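Local coordinates for Low molecular weight phosphotyrosine protein phosphatase (Vibrio cholerae, PDB 6U1P) that probably removes phosphate from phosphotyrosine residues of proteins, acting as a low molecular weight protein tyrosine phosphatase, at residues T92-A95 against D96-I100. Numbering follows the deposited sequence.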
ATOM      1  N   THR B  92       8.756  18.493   4.592  1.00 71.21           N
ATOM      2  CA  THR B  92       9.179  18.536   3.200  1.00 81.90           C
ATOM      3  C   THR B  92       8.144  19.255   2.338  1.00 82.29           C
ATOM      4  O   THR B  92       8.500  20.031   1.442  1.00 85.62           O
ATOM      5  CB  THR B  92       9.420  17.111   2.696  1.00 79.80           C
ATOM      6  OG1 THR B  92      10.358  16.454   3.563  1.00 78.29           O
ATOM      7  CG2 THR B  92       9.950  17.119   1.260  1.00 82.57           C
ATOM      8  N   ASN B  93       6.856  19.034   2.617  1.00 75.55           N
ATOM      9  CA  ASN B  93       5.813  19.754   1.897  1.00 70.81           C
ATOM     10  C   ASN B  93       5.872  21.248   2.202  1.00 73.64           C
ATOM     11  O   ASN B  93       5.789  22.087   1.296  1.00 67.18           O
ATOM     12  CB  ASN B  93       4.440  19.192   2.273  1.00 68.36           C
ATOM     13  CG  ASN B  93       4.288  17.724   1.912  1.00 70.53           C
ATOM     14  OD1 ASN B  93       3.790  16.927   2.709  1.00 66.74           O
ATOM     15  ND2 ASN B  93       4.710  17.365   0.700  1.00 72.27           N
ATOM     16  N   LEU B  94       6.016  21.592   3.483  1.00 69.69           N
ATOM     17  CA  LEU B  94       6.055  22.989   3.881  1.00 75.61           C
ATOM     18  C   LEU B  94       7.233  23.713   3.253  1.00 81.90           C
ATOM     19  O   LEU B  94       7.119  24.893   2.904  1.00 81.43           O
ATOM     20  CB  LEU B  94       6.112  23.093   5.404  1.00 76.37           C
ATOM     21  CG  LEU B  94       6.145  24.503   5.991  1.00 75.38           C
ATOM     22  CD1 LEU B  94       4.790  25.172   5.843  1.00 73.81           C
ATOM     23  CD2 LEU B  94       6.559  24.432   7.441  1.00 77.82           C
ATOM     24  N   ALA B  95       8.360  23.018   3.088  1.00 84.37           N
ATOM     25  CA  ALA B  95       9.537  23.631   2.482  1.00 89.45           C
ATOM     26  C   ALA B  95       9.316  23.912   1.002  1.00 86.92           C
ATOM     27  O   ALA B  95       9.635  25.003   0.514  1.00 85.81           O
ATOM     28  CB  ALA B  95      10.754  22.730   2.682  1.00 92.01           C
ATOM     29  N   ASP B  96       8.771  22.940   0.269  1.00 83.75           N
ATOM     30  CA  ASP B  96       8.601  23.125  -1.167  1.00 87.62           C
ATOM     31  C   ASP B  96       7.585  24.217  -1.493  1.00 87.35           C
ATOM     32  O   ASP B  96       7.747  24.927  -2.494  1.00 91.32           O
ATOM     33  CB  ASP B  96       8.225  21.795  -1.810  1.00 88.26           C
ATOM     34  CG  ASP B  96       9.281  20.733  -1.580  1.00 92.53           C
ATOM     35  OD1 ASP B  96      10.427  21.114  -1.243  1.00 96.34           O
ATOM     36  OD2 ASP B  96       8.972  19.529  -1.721  1.00 90.71           O
ATOM     37  N   LEU B  97       6.557  24.396  -0.658  1.00 78.04           N
ATOM     38  CA  LEU B  97       5.631  25.502  -0.889  1.00 76.54           C
ATOM     39  C   LEU B  97       6.306  26.836  -0.581  1.00 78.16           C
ATOM     40  O   LEU B  97       6.191  27.792  -1.355  1.00 81.41           O
ATOM     41  CB  LEU B  97       4.367  25.329  -0.045  1.00 75.07           C
ATOM     42  CG  LEU B  97       3.420  24.179  -0.417  1.00 70.89           C
ATOM     43  CD1 LEU B  97       2.279  24.077   0.589  1.00 65.25           C
ATOM     44  CD2 LEU B  97       2.877  24.329  -1.835  1.00 66.91           C
ATOM     45  N   LEU B  98       7.012  26.919   0.549  1.00 79.38           N
ATOM     46  CA  LEU B  98       7.766  28.132   0.865  1.00 85.27           C
ATOM     47  C   LEU B  98       8.776  28.443  -0.230  1.00 88.21           C
ATOM     48  O   LEU B  98       9.003  29.609  -0.570  1.00 98.83           O
ATOM     49  CB  LEU B  98       8.488  27.974   2.206  1.00 85.44           C
ATOM     50  CG  LEU B  98       7.711  28.010   3.524  1.00 86.44           C
ATOM     51  CD1 LEU B  98       8.544  27.359   4.627  1.00 87.02           C
ATOM     52  CD2 LEU B  98       7.324  29.445   3.904  1.00 84.14           C
ATOM     53  N   ASP B  99       9.365  27.398  -0.810  1.00 89.37           N
ATOM     54  CA  ASP B  99      10.333  27.544  -1.888  1.00 94.75           C
ATOM     55  C   ASP B  99       9.762  28.341  -3.052  1.00 93.78           C
ATOM     56  O   ASP B  99      10.499  29.074  -3.723  1.00 97.71           O
ATOM     57  CB  ASP B  99      10.762  26.147  -2.346  1.00101.88           C
ATOM     58  CG  ASP B  99      11.934  26.166  -3.293  1.00112.60           C
ATOM     59  OD1 ASP B  99      11.706  26.340  -4.508  1.00114.16           O
ATOM     60  OD2 ASP B  99      13.081  25.994  -2.825  1.00118.97           O
ATOM     61  N   ILE B 100       8.454  28.236  -3.290  1.00 88.16           N
ATOM     62  CA  ILE B 100       7.805  28.811  -4.459  1.00 86.88           C
ATOM     63  C   ILE B 100       6.703  29.792  -4.085  1.00 84.93           C
ATOM     64  O   ILE B 100       5.959  30.241  -4.958  1.00 82.17           O
ATOM     65  CB  ILE B 100       7.254  27.706  -5.381  1.00 86.15           C
ATOM     66  CG1 ILE B 100       6.245  26.843  -4.618  1.00 79.46           C
ATOM     67  CG2 ILE B 100       8.395  26.868  -5.950  1.00 88.00           C
ATOM     68  CD1 ILE B 100       5.469  25.878  -5.500  1.00 74.76           C
TER
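Leu94 and Leu98, one helical turn apart, meet at a slant: methyl CD1 of Leu98 comes to 4.0 Å from the branch carbon CG of Leu94. The two side chains leave the backbone differently. In Leu94, CG stands opposite the backbone N (chi1 -180°), whereas in Leu98 it lies opposite the carbonyl carbon (chi1 -73°), which sets CG and CD1 of Leu98 against the carbonyl oxygen of Leu94, CG beyond its outer end. That oxygen also accepts the amide of Leu98, N to O 3.1 Å, with the donor tilted well off the carbonyl plane. On another side of the helix Thr92 and Asp96 lie alongside each other with a common heading, and CG2 of Thr92 is 4.0 Å from OD2 of Asp96. This carboxylate makes no bond to the Thr92 carbonyl, whose O instead receives the Asp96 amide N at 3.1 Å. Asn93, buried near the predicted nucleophile Cys12, donates through ND2 to OG1 of Thr13, the residue directly after that cysteine. Within the beta-alpha-beta unit, helix 91-100 bridges strands 85-88 and 109-111: Leu94, Leu97 and Leu98 all rest on Leu109, Leu97 reaches Ile86, and Phe80 of helix 77-82 packs against Leu97 and Ile100.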